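Local atomic coordinates of CurM Sulfotransferase (Moorea producta, PDB entry 4GBM), a protein that probably transfers a sulfo group from the donor PAPS to an intermediate of curacin biosynthesis, and here holds the spent nucleotide adenosine-3'-5'-diphosphate. Residues R255-V260 against N271-N276; S45-V50 against L248-G253; P62-L67 against Q89-E94; H217-E222 against Q229-Q234. The protein carries 2 engineered substitutions. One frame throughout, in Å; residues are numbered along the deposited sequence. Where two conformers were deposited one is given.

Overall arrangement
Contacts 2 and 3 are buried, whereas contacts 1 and 4 are only partly so, each including one exposed residue among those that touch. Contacts 1, 2 and 4 all reach the nucleotide, by different chemistry: contact 1 brings a loop amide to the 3'-phosphate, contact 2 the start of helix 45-53 to the 5'-phosphate, and contact 4 a phenol to the adenine. Contacts 1 and 2 share the loop that follows helix 228-239, and their centres are about 9 Å apart. Contact 3 joins a loop to helix 87-96; its centre is about 25 Å from that of contact 4. Across all four, the segment pairs meet through van der Waals contacts without direct hydrogen bonds.

Contact 1 of 4, residues R255-V260 against N271-N276; sequences RMTGGV and NFLKHN. With ZN (zinc ion), chain D; A3P (adenosine-3'-5'-diphosphate), chain G.
Asn271 ND2 donates to O2P on the 3'-phosphate of A3P at 2.8 Å with an N-H...O angle of 163°, and the next residue, Phe272, carries the contact with Thr257. The amide is held at both ends: its OD1 accepts Lys274 NZ at 2.9 Å, the donor tilted 31° from the carbonyl plane, and Lys274 has a second partner in Asp269. Losing this amide to an alanine here would probably leave the phosphate oxygen without its N-H donor and Lys274 NZ with one acceptor fewer. Phe272 has CG anti to the backbone N (chi1 174°), which carries the ring toward Thr257, where CE2 lies 4.1 Å from Thr257 CG2; the two side chains cross at about a right angle. Beside them a Leu273 methyl, CD1, rests 3.7 Å from the backbone oxygen of Thr257. The join therefore consists of van der Waals contacts only. On the nucleotide side, His275 lies against the adenine, CD2 being 3.7 Å from A3P N7, while its ND1 binds a zinc ion at 2.1 Å, with Asp279 as a further ligand. Helix 45-53 backs the join, since Val50 touches both Thr257 and Phe272. A short 3-10 turn, 272-274, thus sits between an amide on the 3'-phosphate and a histidine on the base, forming one wall of the nucleotide pocket of this sulfotransferase.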
# COMPACT_ATOMS: atom_id res chain seq x y z
N ARG A 255 -1.39 0.59 -16.03
CA ARG A 255 -1.31 0.94 -14.61
C ARG A 255 -0.31 0.06 -13.89
O ARG A 255 -0.44 -0.20 -12.69
CB ARG A 255 -2.70 0.84 -13.99
CG ARG A 255 -3.65 1.80 -14.68
CD ARG A 255 -4.97 1.86 -14.02
NE ARG A 255 -5.88 2.68 -14.81
CZ ARG A 255 -6.85 3.43 -14.30
NH1 ARG A 255 -7.06 3.49 -12.98
NH2 ARG A 255 -7.62 4.12 -15.13
N MET A 256 0.70 -0.38 -14.64
CA MET A 256 1.78 -1.22 -14.13
C MET A 256 1.25 -2.49 -13.47
O MET A 256 1.67 -2.86 -12.36
CB MET A 256 2.67 -0.41 -13.17
CG MET A 256 3.40 0.74 -13.84
SD MET A 256 4.31 1.79 -12.69
CE MET A 256 3.13 3.11 -12.43
N THR A 257 0.30 -3.14 -14.14
CA THR A 257 -0.21 -4.45 -13.71
C THR A 257 -0.01 -5.49 -14.81
O THR A 257 -0.20 -6.69 -14.58
CB THR A 257 -1.71 -4.40 -13.33
OG1 THR A 257 -2.49 -4.09 -14.50
CG2 THR A 257 -1.99 -3.36 -12.26
N GLY A 258 0.37 -5.02 -16.00
CA GLY A 258 0.48 -5.89 -17.17
C GLY A 258 1.81 -6.63 -17.26
O GLY A 258 2.67 -6.47 -16.40
N GLY A 259 1.95 -7.44 -18.31
CA GLY A 259 3.15 -8.24 -18.52
C GLY A 259 3.23 -9.42 -17.56
O GLY A 259 2.21 -10.02 -17.23
N VAL A 260 4.45 -9.73 -17.13
CA VAL A 260 4.67 -10.84 -16.20
C VAL A 260 4.01 -10.49 -14.86
O VAL A 260 4.37 -9.51 -14.22
CB VAL A 260 6.17 -11.16 -16.03
CG1 VAL A 260 6.40 -12.17 -14.90
CG2 VAL A 260 6.76 -11.70 -17.34
N ASN A 271 -4.58 -10.53 -5.92
CA ASN A 271 -5.69 -11.14 -6.66
C ASN A 271 -6.48 -10.15 -7.50
O ASN A 271 -7.61 -10.41 -7.90
CB ASN A 271 -6.61 -11.95 -5.74
CG ASN A 271 -5.89 -13.11 -5.07
OD1 ASN A 271 -5.04 -13.78 -5.68
ND2 ASN A 271 -6.22 -13.36 -3.80
N PHE A 272 -5.85 -9.01 -7.77
CA PHE A 272 -6.45 -7.95 -8.57
C PHE A 272 -6.84 -8.48 -9.96
O PHE A 272 -7.93 -8.18 -10.46
CB PHE A 272 -5.49 -6.75 -8.65
CG PHE A 272 -5.96 -5.67 -9.58
CD1 PHE A 272 -6.98 -4.80 -9.19
CD2 PHE A 272 -5.39 -5.51 -10.84
CE1 PHE A 272 -7.43 -3.80 -10.05
CE2 PHE A 272 -5.83 -4.52 -11.70
CZ PHE A 272 -6.86 -3.66 -11.30
N LEU A 273 -5.98 -9.29 -10.56
CA LEU A 273 -6.25 -9.81 -11.90
C LEU A 273 -7.17 -11.04 -11.92
O LEU A 273 -7.40 -11.63 -12.98
CB LEU A 273 -4.95 -10.04 -12.68
CG LEU A 273 -4.10 -8.79 -12.92
CD1 LEU A 273 -2.80 -9.16 -13.61
CD2 LEU A 273 -4.84 -7.70 -13.71
N LYS A 274 -7.71 -11.41 -10.76
CA LYS A 274 -8.78 -12.41 -10.70
C LYS A 274 -10.17 -11.76 -10.76
O LYS A 274 -11.20 -12.45 -10.71
CB LYS A 274 -8.64 -13.30 -9.46
CG LYS A 274 -7.44 -14.25 -9.56
CD LYS A 274 -7.33 -15.12 -8.32
CE LYS A 274 -6.06 -15.97 -8.36
NZ LYS A 274 -4.83 -15.14 -8.18
N HIS A 275 -10.19 -10.44 -10.90
CA HIS A 275 -11.42 -9.68 -11.08
C HIS A 275 -11.32 -8.86 -12.36
O HIS A 275 -10.25 -8.76 -12.96
CB HIS A 275 -11.66 -8.78 -9.86
CG HIS A 275 -11.71 -9.54 -8.56
ND1 HIS A 275 -12.86 -10.13 -8.09
CD2 HIS A 275 -10.75 -9.82 -7.66
CE1 HIS A 275 -12.61 -10.75 -6.95
NE2 HIS A 275 -11.33 -10.58 -6.67
N ASN A 276 -12.45 -8.29 -12.79
CA ASN A 276 -12.44 -7.44 -13.98
C ASN A 276 -13.23 -6.15 -13.81
O ASN A 276 -13.45 -5.41 -14.77
CB ASN A 276 -12.90 -8.22 -15.23
CG ASN A 276 -14.36 -8.61 -15.17
OD1 ASN A 276 -15.05 -8.35 -14.19
ND2 ASN A 276 -14.84 -9.26 -16.24
ZN ZN D . -14.82 -10.22 -8.87
P1 A3P G . -8.53 -11.61 -1.52
O1P A3P G . -7.64 -12.54 -0.74
O2P A3P G . -8.37 -11.73 -3.01
O3P A3P G . -9.95 -11.61 -1.04
P2 A3P G . -4.18 -5.90 -0.78
O4P A3P G . -4.15 -4.85 0.28
O5P A3P G . -3.35 -7.12 -0.51
O6P A3P G . -4.00 -5.34 -2.16
O5' A3P G . -5.70 -6.47 -0.73
C5' A3P G . -6.02 -7.65 -1.47
C4' A3P G . -7.53 -7.77 -1.44
O4' A3P G . -8.09 -6.75 -2.26
C3' A3P G . -8.02 -9.06 -2.07
O3' A3P G . -7.94 -10.14 -1.12
C2' A3P G . -9.44 -8.67 -2.46
O2' A3P G . -10.35 -8.91 -1.39
C1' A3P G . -9.37 -7.17 -2.72
N9 A3P G . -9.48 -6.89 -4.17
C8 A3P G . -8.56 -7.11 -5.13
N7 A3P G . -9.03 -6.76 -6.36
C5 A3P G . -10.28 -6.29 -6.17
C6 A3P G . -11.36 -5.75 -7.03
N6 A3P G . -11.17 -5.62 -8.36
N1 A3P G . -12.53 -5.38 -6.42
C2 A3P G . -12.72 -5.50 -5.08
N3 A3P G . -11.77 -5.98 -4.25
C4 A3P G . -10.57 -6.37 -4.74

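Contact 2 of 4, residues S45-V50 against L248-G253; sequences STLLRV and LQPYQG. With A3P (adenosine-3'-5'-diphosphate), chain G.
Tyr251 presents the edge of its ring to the adenine amine, A3P N6 lying in the ring plane, and stacks with Phe272, while its neighbour Pro250 packs on Val50. The amine donates to Tyr251 OH at 2.9 Å with an angle of 134°, a rather bent bond. A second flat group, the Arg49 guanidinium, has Val50 CG2 over the centre of one face, 3.6 Å above the plane; its nitrogens bond to the backbone oxygens of Arg255 and Met256. The other Val50 methyl reaches across the interface: with CG1 anti to the backbone N (chi1 173°), it lies 3.8 Å from Pro250 CB and 3.3 Å from Pro250 O. Pro250 also meets Leu47, CG to CD1 at 4.2 Å, and a type I turn from Gln249 to Gln252 carries the proline to this place. Both Leu47 methyls lie over one face of the adenine, CD2 being 3.8 Å from A3P C2. At the start of the same helix the 5'-phosphate takes two bonds on each of two oxygens: O4P from Ser45 N and OG, and O6P from Thr46 N and, at 2.8 Å, Thr46 OG1. Lys136 NZ is hydrogen-bonded to both hydroxyls. Backbone amides and hydroxyls meeting a phosphate at a helix start are characteristic of the P-loop-like 5'-phosphosulfate-binding loop of sulfotransferases.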
# COMPACT_ATOMS: atom_id res chain seq x y z
N SER A 45 -5.53 -2.54 -0.81
CA SER A 45 -4.54 -1.47 -1.06
C SER A 45 -4.09 -1.42 -2.52
O SER A 45 -3.91 -0.34 -3.08
CB SER A 45 -3.33 -1.57 -0.11
OG SER A 45 -2.54 -2.72 -0.39
N THR A 46 -3.93 -2.59 -3.15
CA THR A 46 -3.53 -2.66 -4.55
C THR A 46 -4.63 -2.09 -5.44
O THR A 46 -4.36 -1.28 -6.33
CB THR A 46 -3.14 -4.09 -4.97
OG1 THR A 46 -2.10 -4.57 -4.11
CG2 THR A 46 -2.64 -4.12 -6.43
N LEU A 47 -5.87 -2.51 -5.20
CA LEU A 47 -7.00 -1.92 -5.92
C LEU A 47 -6.96 -0.39 -5.85
O LEU A 47 -7.04 0.28 -6.88
CB LEU A 47 -8.32 -2.45 -5.38
CG LEU A 47 -9.58 -1.78 -5.94
CD1 LEU A 47 -9.77 -2.09 -7.43
CD2 LEU A 47 -10.78 -2.25 -5.13
N LEU A 48 -6.82 0.15 -4.64
CA LEU A 48 -6.78 1.60 -4.49
C LEU A 48 -5.60 2.24 -5.24
O LEU A 48 -5.78 3.25 -5.95
CB LEU A 48 -6.77 1.99 -3.01
CG LEU A 48 -6.74 3.50 -2.76
CD1 LEU A 48 -7.95 4.23 -3.36
CD2 LEU A 48 -6.65 3.77 -1.25
N ARG A 49 -4.41 1.66 -5.12
CA ARG A 49 -3.26 2.26 -5.80
C ARG A 49 -3.42 2.22 -7.31
O ARG A 49 -3.01 3.14 -8.01
CB ARG A 49 -1.92 1.67 -5.31
CG ARG A 49 -1.43 0.41 -6.00
CD ARG A 49 -0.53 0.72 -7.21
NE ARG A 49 -0.17 -0.53 -7.88
CZ ARG A 49 0.05 -0.65 -9.19
NH1 ARG A 49 0.34 -1.85 -9.69
NH2 ARG A 49 -0.02 0.41 -10.00
N VAL A 50 -4.07 1.17 -7.81
CA VAL A 50 -4.32 1.02 -9.25
C VAL A 50 -5.38 2.02 -9.74
O VAL A 50 -5.23 2.60 -10.81
CB VAL A 50 -4.68 -0.44 -9.63
CG1 VAL A 50 -5.11 -0.54 -11.10
CG2 VAL A 50 -3.48 -1.36 -9.38
N LEU A 248 -12.25 5.46 -11.88
CA LEU A 248 -13.27 4.42 -11.76
C LEU A 248 -13.02 3.24 -12.70
O LEU A 248 -13.84 2.32 -12.77
CB LEU A 248 -14.66 5.01 -12.05
CG LEU A 248 -15.15 6.05 -11.04
CD1 LEU A 248 -16.29 6.85 -11.64
CD2 LEU A 248 -15.58 5.40 -9.74
N GLN A 249 -11.90 3.28 -13.42
CA GLN A 249 -11.61 2.27 -14.43
C GLN A 249 -10.25 1.61 -14.24
O GLN A 249 -9.37 1.74 -15.10
CB GLN A 249 -11.70 2.88 -15.83
CG GLN A 249 -13.01 3.65 -16.11
CD GLN A 249 -14.24 2.76 -16.13
OE1 GLN A 249 -14.15 1.55 -16.38
NE2 GLN A 249 -15.40 3.37 -15.88
N PRO A 250 -10.06 0.86 -13.13
CA PRO A 250 -8.73 0.34 -12.83
C PRO A 250 -8.21 -0.75 -13.78
O PRO A 250 -7.03 -1.07 -13.75
CB PRO A 250 -8.87 -0.21 -11.40
CG PRO A 250 -10.33 -0.49 -11.24
CD PRO A 250 -11.02 0.57 -12.05
N TYR A 251 -9.10 -1.28 -14.62
CA TYR A 251 -8.72 -2.31 -15.61
C TYR A 251 -8.45 -1.75 -17.01
O TYR A 251 -8.30 -2.50 -17.98
CB TYR A 251 -9.77 -3.44 -15.64
CG TYR A 251 -9.77 -4.21 -14.34
CD1 TYR A 251 -8.88 -5.27 -14.15
CD2 TYR A 251 -10.60 -3.84 -13.29
CE1 TYR A 251 -8.85 -5.97 -12.94
CE2 TYR A 251 -10.57 -4.52 -12.08
CZ TYR A 251 -9.70 -5.59 -11.91
OH TYR A 251 -9.67 -6.25 -10.72
N GLN A 252 -8.39 -0.42 -17.11
CA GLN A 252 -8.11 0.25 -18.38
C GLN A 252 -6.76 0.96 -18.34
O GLN A 252 -6.35 1.49 -17.30
CB GLN A 252 -9.23 1.25 -18.71
CG GLN A 252 -10.57 0.59 -19.04
CD GLN A 252 -11.68 1.59 -19.37
OE1 GLN A 252 -11.44 2.80 -19.46
NE2 GLN A 252 -12.89 1.08 -19.56
N GLY A 253 -6.07 0.98 -19.48
CA GLY A 253 -4.78 1.68 -19.60
C GLY A 253 -3.61 0.92 -19.01
O GLY A 253 -3.75 -0.22 -18.58
P1 A3P G . -8.53 -11.61 -1.52
O1P A3P G . -7.64 -12.54 -0.74
O2P A3P G . -8.37 -11.73 -3.01
O3P A3P G . -9.95 -11.61 -1.04
P2 A3P G . -4.18 -5.90 -0.78
O4P A3P G . -4.15 -4.85 0.28
O5P A3P G . -3.35 -7.12 -0.51
O6P A3P G . -4.00 -5.34 -2.16
O5' A3P G . -5.70 -6.47 -0.73
C5' A3P G . -6.02 -7.65 -1.47
C4' A3P G . -7.53 -7.77 -1.44
O4' A3P G . -8.09 -6.75 -2.26
C3' A3P G . -8.02 -9.06 -2.07
O3' A3P G . -7.94 -10.14 -1.12
C2' A3P G . -9.44 -8.67 -2.46
O2' A3P G . -10.35 -8.91 -1.39
C1' A3P G . -9.37 -7.17 -2.72
N9 A3P G . -9.48 -6.89 -4.17
C8 A3P G . -8.56 -7.11 -5.13
N7 A3P G . -9.03 -6.76 -6.36
C5 A3P G . -10.28 -6.29 -6.17
C6 A3P G . -11.36 -5.75 -7.03
N6 A3P G . -11.17 -5.62 -8.36
N1 A3P G . -12.53 -5.38 -6.42
C2 A3P G . -12.72 -5.50 -5.08
N3 A3P G . -11.77 -5.98 -4.25
C4 A3P G . -10.57 -6.37 -4.74

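Contact 3 of 4, residues P62-L67 against Q89-E94; sequences PELHLL and QKTFME. With ZN (zinc ion), chain F; SO4 (sulfate ion), chain Q.
Leu64 lays its CD2 methyl against Thr91, 3.5 Å from OG1, and the two side chains cross at about a right angle. CG stands anti to the carbonyl carbon (chi1 -62°); CD1 takes the extended position (chi2 170°), and CD2, the other branch, is the one that meets helix 87-96. The hydroxyl it touches is not idle: Thr91 OG1 is also hydrogen-bonded to Gly87 O, one helical turn back, so its polar need is met within the helix. A looser second touch has Pro62 CG at 4.4 Å from Lys90 CD, the aliphatic part of the lysine doing the packing while its amine leads away. Farther along the loop, His65 ND1 binds a zinc ion at 2.1 Å, with a water among the other ligands. One face of that imidazole carries Glu63 CB, 3.3 Å above the plane and offset toward the rim, and His65 NE2 bonds to Ser266. Near the helix start, Gln89 N donates at 2.8 Å to O3 of a sulfate probably from the crystallisation liquor. The loop between strand 58-59 and helix 72-78 thus lies against helix 87-96, whose Phe92 packs on helices 100-113 and 117-128, the latter also touched by Thr91 and Leu66.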
# COMPACT_ATOMS: atom_id res chain seq x y z
N PRO A 62 3.61 -0.13 -8.33
CA PRO A 62 3.78 -1.23 -7.37
C PRO A 62 4.87 -0.85 -6.36
O PRO A 62 5.65 0.08 -6.61
CB PRO A 62 4.26 -2.40 -8.23
CG PRO A 62 3.94 -2.02 -9.65
CD PRO A 62 4.01 -0.52 -9.69
N GLU A 63 4.90 -1.57 -5.24
CA GLU A 63 5.79 -1.28 -4.11
C GLU A 63 7.24 -0.98 -4.52
O GLU A 63 7.88 -1.78 -5.21
CB GLU A 63 5.77 -2.43 -3.10
CG GLU A 63 4.54 -2.45 -2.17
CD GLU A 63 3.27 -3.07 -2.76
OE1 GLU A 63 3.26 -3.54 -3.93
OE2 GLU A 63 2.27 -3.09 -2.02
N LEU A 64 7.74 0.16 -4.07
CA LEU A 64 9.10 0.59 -4.39
C LEU A 64 10.14 0.01 -3.44
O LEU A 64 11.32 -0.08 -3.79
CB LEU A 64 9.19 2.12 -4.37
CG LEU A 64 8.32 2.87 -5.38
CD1 LEU A 64 8.31 4.36 -5.08
CD2 LEU A 64 8.77 2.59 -6.81
N HIS A 65 9.71 -0.38 -2.23
CA HIS A 65 10.61 -0.94 -1.21
C HIS A 65 11.82 -0.03 -0.91
O HIS A 65 12.95 -0.51 -0.73
CB HIS A 65 11.08 -2.36 -1.58
CG HIS A 65 9.96 -3.27 -2.01
ND1 HIS A 65 9.07 -3.82 -1.13
CD2 HIS A 65 9.60 -3.72 -3.24
CE1 HIS A 65 8.21 -4.58 -1.78
NE2 HIS A 65 8.50 -4.53 -3.06
N LEU A 66 11.57 1.28 -0.84
CA LEU A 66 12.62 2.25 -0.53
C LEU A 66 12.57 2.68 0.94
O LEU A 66 13.59 2.64 1.64
CB LEU A 66 12.48 3.48 -1.43
CG LEU A 66 12.76 3.31 -2.93
CD1 LEU A 66 12.37 4.57 -3.67
CD2 LEU A 66 14.23 2.97 -3.19
N LEU A 67 11.37 3.04 1.41
CA LEU A 67 11.19 3.63 2.74
C LEU A 67 11.85 2.89 3.92
O LEU A 67 12.35 3.54 4.84
CB LEU A 67 9.70 3.89 3.03
CG LEU A 67 9.38 4.85 4.18
CD1 LEU A 67 9.92 6.26 3.92
CD2 LEU A 67 7.88 4.88 4.40
N GLN A 89 11.91 -0.98 -10.78
CA GLN A 89 12.29 -1.24 -12.17
C GLN A 89 11.22 -0.75 -13.15
O GLN A 89 11.54 -0.08 -14.13
CB GLN A 89 12.58 -2.73 -12.38
CG GLN A 89 13.26 -3.06 -13.69
CD GLN A 89 13.49 -4.55 -13.86
OE1 GLN A 89 12.78 -5.22 -14.61
NE2 GLN A 89 14.48 -5.09 -13.15
N LYS A 90 9.96 -1.08 -12.87
CA LYS A 90 8.84 -0.63 -13.70
C LYS A 90 8.68 0.88 -13.69
O LYS A 90 8.31 1.47 -14.71
CB LYS A 90 7.53 -1.30 -13.27
CG LYS A 90 7.42 -2.76 -13.70
CD LYS A 90 6.12 -3.38 -13.22
CE LYS A 90 6.01 -4.83 -13.68
NZ LYS A 90 5.98 -4.96 -15.16
N THR A 91 8.95 1.50 -12.54
CA THR A 91 8.86 2.95 -12.43
C THR A 91 9.82 3.63 -13.41
O THR A 91 9.40 4.48 -14.20
CB THR A 91 9.09 3.43 -10.98
OG1 THR A 91 7.97 3.03 -10.18
CG2 THR A 91 9.22 4.94 -10.92
N PHE A 92 11.10 3.25 -13.38
CA PHE A 92 12.07 3.83 -14.30
C PHE A 92 11.76 3.51 -15.77
O PHE A 92 12.00 4.34 -16.65
CB PHE A 92 13.50 3.44 -13.93
CG PHE A 92 14.05 4.18 -12.73
CD1 PHE A 92 14.18 5.57 -12.75
CD2 PHE A 92 14.46 3.49 -11.60
CE1 PHE A 92 14.68 6.25 -11.65
CE2 PHE A 92 14.97 4.16 -10.49
CZ PHE A 92 15.08 5.54 -10.52
N MET A 93 11.19 2.33 -16.02
CA MET A 93 10.74 1.96 -17.37
C MET A 93 9.68 2.92 -17.90
O MET A 93 9.76 3.36 -19.04
CB MET A 93 10.19 0.54 -17.40
CG MET A 93 11.20 -0.54 -17.11
SD MET A 93 10.47 -2.14 -17.46
CE MET A 93 10.93 -3.11 -16.02
N GLU A 94 8.69 3.23 -17.06
CA GLU A 94 7.59 4.13 -17.43
C GLU A 94 8.07 5.56 -17.65
O GLU A 94 7.85 6.15 -18.71
CB GLU A 94 6.49 4.14 -16.36
CG GLU A 94 5.68 2.85 -16.23
CD GLU A 94 4.66 2.66 -17.35
OE1 GLU A 94 4.22 1.50 -17.54
OE2 GLU A 94 4.29 3.64 -18.04
ZN ZN F . 9.05 -3.79 1.00
S SO4 Q . 13.90 -3.48 -8.46
O1 SO4 Q . 14.33 -2.32 -7.69
O2 SO4 Q . 13.64 -4.56 -7.52
O3 SO4 Q . 12.68 -3.18 -9.19
O4 SO4 Q . 15.00 -3.84 -9.35
O HOH W 1 7.82 -5.45 1.57

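Contact 4 of 4, residues H217-E222 against Q229-Q234; sequences HQIRYE and QQVLSQ. With A3P (adenosine-3'-5'-diphosphate), chain G.
Ile219 and Val231 make the tight part of this contact, where an edge strand of the parallel sheet, 216-220, is covered by helix 228-239 in the sulfotransferase's P-loop-type alpha/beta fold. Val231 CG1 lies 3.7 Å from Ile219 CG2 and is met as well by CG1 and CD1 of the isoleucine, both at 4.1 Å, so one methyl rests against three carbons. With CG1 anti to the backbone N (chi1 169°), Val231 points this methyl at the strand; Leu224 touches both side chains, and Leu235 touches Ile219. At the strand's end the chain turns directly into helix 221-226, and Tyr221 leaves on the other side, its OH donating at 2.7 Å to A3P N3, which lies in the plane of the phenol ring. A phenylalanine here would probably leave adenine N3 without this hydroxyl donor. The solvent side is looser. There the backbone oxygen of exposed Gln234 comes within 3.9 Å of His217 CE1, with no hydrogen bond between them, and the imidazole stacks with Phe238. One water spans the remaining distance, lying in the plane of the His217 ring, 2.7 Å from NE2, and donating to Val231 O.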
# COMPACT_ATOMS: atom_id res chain seq x y z
N HIS A 217 -6.64 11.10 5.91
CA HIS A 217 -7.96 10.82 5.38
C HIS A 217 -8.21 9.32 5.44
O HIS A 217 -7.41 8.55 4.92
CB HIS A 217 -8.01 11.29 3.93
CG HIS A 217 -9.36 11.16 3.28
ND1 HIS A 217 -10.36 12.10 3.45
CD2 HIS A 217 -9.85 10.24 2.43
CE1 HIS A 217 -11.41 11.74 2.74
NE2 HIS A 217 -11.13 10.61 2.12
N GLN A 218 -9.30 8.91 6.07
CA GLN A 218 -9.60 7.49 6.19
C GLN A 218 -10.51 7.02 5.07
O GLN A 218 -11.47 7.70 4.70
CB GLN A 218 -10.27 7.19 7.54
CG GLN A 218 -10.36 5.70 7.86
CD GLN A 218 -11.15 5.42 9.12
OE1 GLN A 218 -12.29 4.96 9.07
NE2 GLN A 218 -10.55 5.71 10.27
N ILE A 219 -10.19 5.85 4.52
CA ILE A 219 -11.05 5.17 3.56
C ILE A 219 -11.36 3.77 4.07
O ILE A 219 -10.45 3.04 4.45
CB ILE A 219 -10.39 5.07 2.17
CG1 ILE A 219 -10.24 6.47 1.56
CG2 ILE A 219 -11.23 4.17 1.22
CD1 ILE A 219 -9.52 6.49 0.24
N ARG A 220 -12.64 3.42 4.10
CA ARG A 220 -13.04 2.07 4.45
C ARG A 220 -13.16 1.27 3.16
O ARG A 220 -13.84 1.70 2.22
CB ARG A 220 -14.37 2.08 5.20
CG ARG A 220 -14.35 3.09 6.35
CD ARG A 220 -15.71 3.25 7.01
NE ARG A 220 -16.02 2.13 7.89
CZ ARG A 220 -15.48 1.95 9.10
NH1 ARG A 220 -15.85 0.91 9.82
NH2 ARG A 220 -14.57 2.81 9.59
N TYR A 221 -12.49 0.13 3.12
CA TYR A 221 -12.55 -0.76 1.96
C TYR A 221 -13.99 -1.02 1.53
O TYR A 221 -14.30 -1.05 0.33
CB TYR A 221 -11.86 -2.10 2.27
CG TYR A 221 -12.11 -3.14 1.21
CD1 TYR A 221 -11.36 -3.15 0.03
CD2 TYR A 221 -13.12 -4.08 1.35
CE1 TYR A 221 -11.60 -4.09 -0.97
CE2 TYR A 221 -13.37 -5.03 0.37
CZ TYR A 221 -12.61 -5.03 -0.79
OH TYR A 221 -12.87 -5.97 -1.75
N GLU A 222 -14.86 -1.23 2.51
CA GLU A 222 -16.24 -1.58 2.21
C GLU A 222 -16.94 -0.45 1.45
O GLU A 222 -17.69 -0.72 0.51
CB GLU A 222 -17.00 -1.96 3.49
CG GLU A 222 -16.47 -3.23 4.20
CD GLU A 222 -15.18 -3.03 4.98
OE1 GLU A 222 -14.78 -1.87 5.28
OE2 GLU A 222 -14.56 -4.05 5.32
N GLN A 229 -17.50 5.95 -6.44
CA GLN A 229 -17.64 7.34 -6.88
C GLN A 229 -17.54 8.32 -5.71
O GLN A 229 -16.77 9.28 -5.76
CB GLN A 229 -18.96 7.56 -7.63
CG GLN A 229 -19.16 9.00 -8.07
CD GLN A 229 -20.61 9.36 -8.34
OE1 GLN A 229 -21.46 8.48 -8.49
NE2 GLN A 229 -20.89 10.66 -8.41
N GLN A 230 -18.33 8.06 -4.67
CA GLN A 230 -18.35 8.92 -3.48
C GLN A 230 -17.00 8.91 -2.76
O GLN A 230 -16.48 9.97 -2.39
CB GLN A 230 -19.47 8.49 -2.52
CG GLN A 230 -19.53 9.27 -1.21
CD GLN A 230 -20.56 8.71 -0.25
OE1 GLN A 230 -20.22 7.98 0.68
NE2 GLN A 230 -21.82 9.05 -0.47
N VAL A 231 -16.43 7.72 -2.58
CA VAL A 231 -15.14 7.61 -1.89
C VAL A 231 -14.05 8.35 -2.64
O VAL A 231 -13.28 9.11 -2.05
CB VAL A 231 -14.75 6.13 -1.66
CG1 VAL A 231 -13.30 6.00 -1.19
CG2 VAL A 231 -15.72 5.49 -0.67
N LEU A 232 -13.99 8.14 -3.95
CA LEU A 232 -12.93 8.73 -4.76
C LEU A 232 -13.11 10.24 -4.93
O LEU A 232 -12.12 10.97 -4.98
CB LEU A 232 -12.81 8.03 -6.12
CG LEU A 232 -12.23 6.61 -6.07
CD1 LEU A 232 -12.62 5.84 -7.33
CD2 LEU A 232 -10.72 6.65 -5.89
N SER A 233 -14.36 10.71 -4.96
CA SER A 233 -14.62 12.15 -5.04
C SER A 233 -14.14 12.85 -3.78
O SER A 233 -13.49 13.90 -3.85
CB SER A 233 -16.10 12.43 -5.29
OG SER A 233 -16.33 13.82 -5.42
N GLN A 234 -14.44 12.26 -2.62
CA GLN A 234 -13.99 12.80 -1.34
C GLN A 234 -12.47 12.73 -1.20
O GLN A 234 -11.85 13.64 -0.63
CB GLN A 234 -14.69 12.08 -0.18
CG GLN A 234 -16.18 12.39 -0.10
CD GLN A 234 -16.90 11.69 1.04
OE1 GLN A 234 -16.27 11.10 1.92
NE2 GLN A 234 -18.22 11.75 1.04
P1 A3P G . -8.53 -11.61 -1.52
O1P A3P G . -7.64 -12.54 -0.74
O2P A3P G . -8.37 -11.73 -3.01
O3P A3P G . -9.95 -11.61 -1.04
P2 A3P G . -4.18 -5.90 -0.78
O4P A3P G . -4.15 -4.85 0.28
O5P A3P G . -3.35 -7.12 -0.51
O6P A3P G . -4.00 -5.34 -2.16
O5' A3P G . -5.70 -6.47 -0.73
C5' A3P G . -6.02 -7.65 -1.47
C4' A3P G . -7.53 -7.77 -1.44
O4' A3P G . -8.09 -6.75 -2.26
C3' A3P G . -8.02 -9.06 -2.07
O3' A3P G . -7.94 -10.14 -1.12
C2' A3P G . -9.44 -8.67 -2.46
O2' A3P G . -10.35 -8.91 -1.39
C1' A3P G . -9.37 -7.17 -2.72
N9 A3P G . -9.48 -6.89 -4.17
C8 A3P G . -8.56 -7.11 -5.13
N7 A3P G . -9.03 -6.76 -6.36
C5 A3P G . -10.28 -6.29 -6.17
C6 A3P G . -11.36 -5.75 -7.03
N6 A3P G . -11.17 -5.62 -8.36
N1 A3P G . -12.53 -5.38 -6.42
C2 A3P G . -12.72 -5.50 -5.08
N3 A3P G . -11.77 -5.98 -4.25
C4 A3P G . -10.57 -6.37 -4.74
O HOH W 2 -12.83 9.08 0.64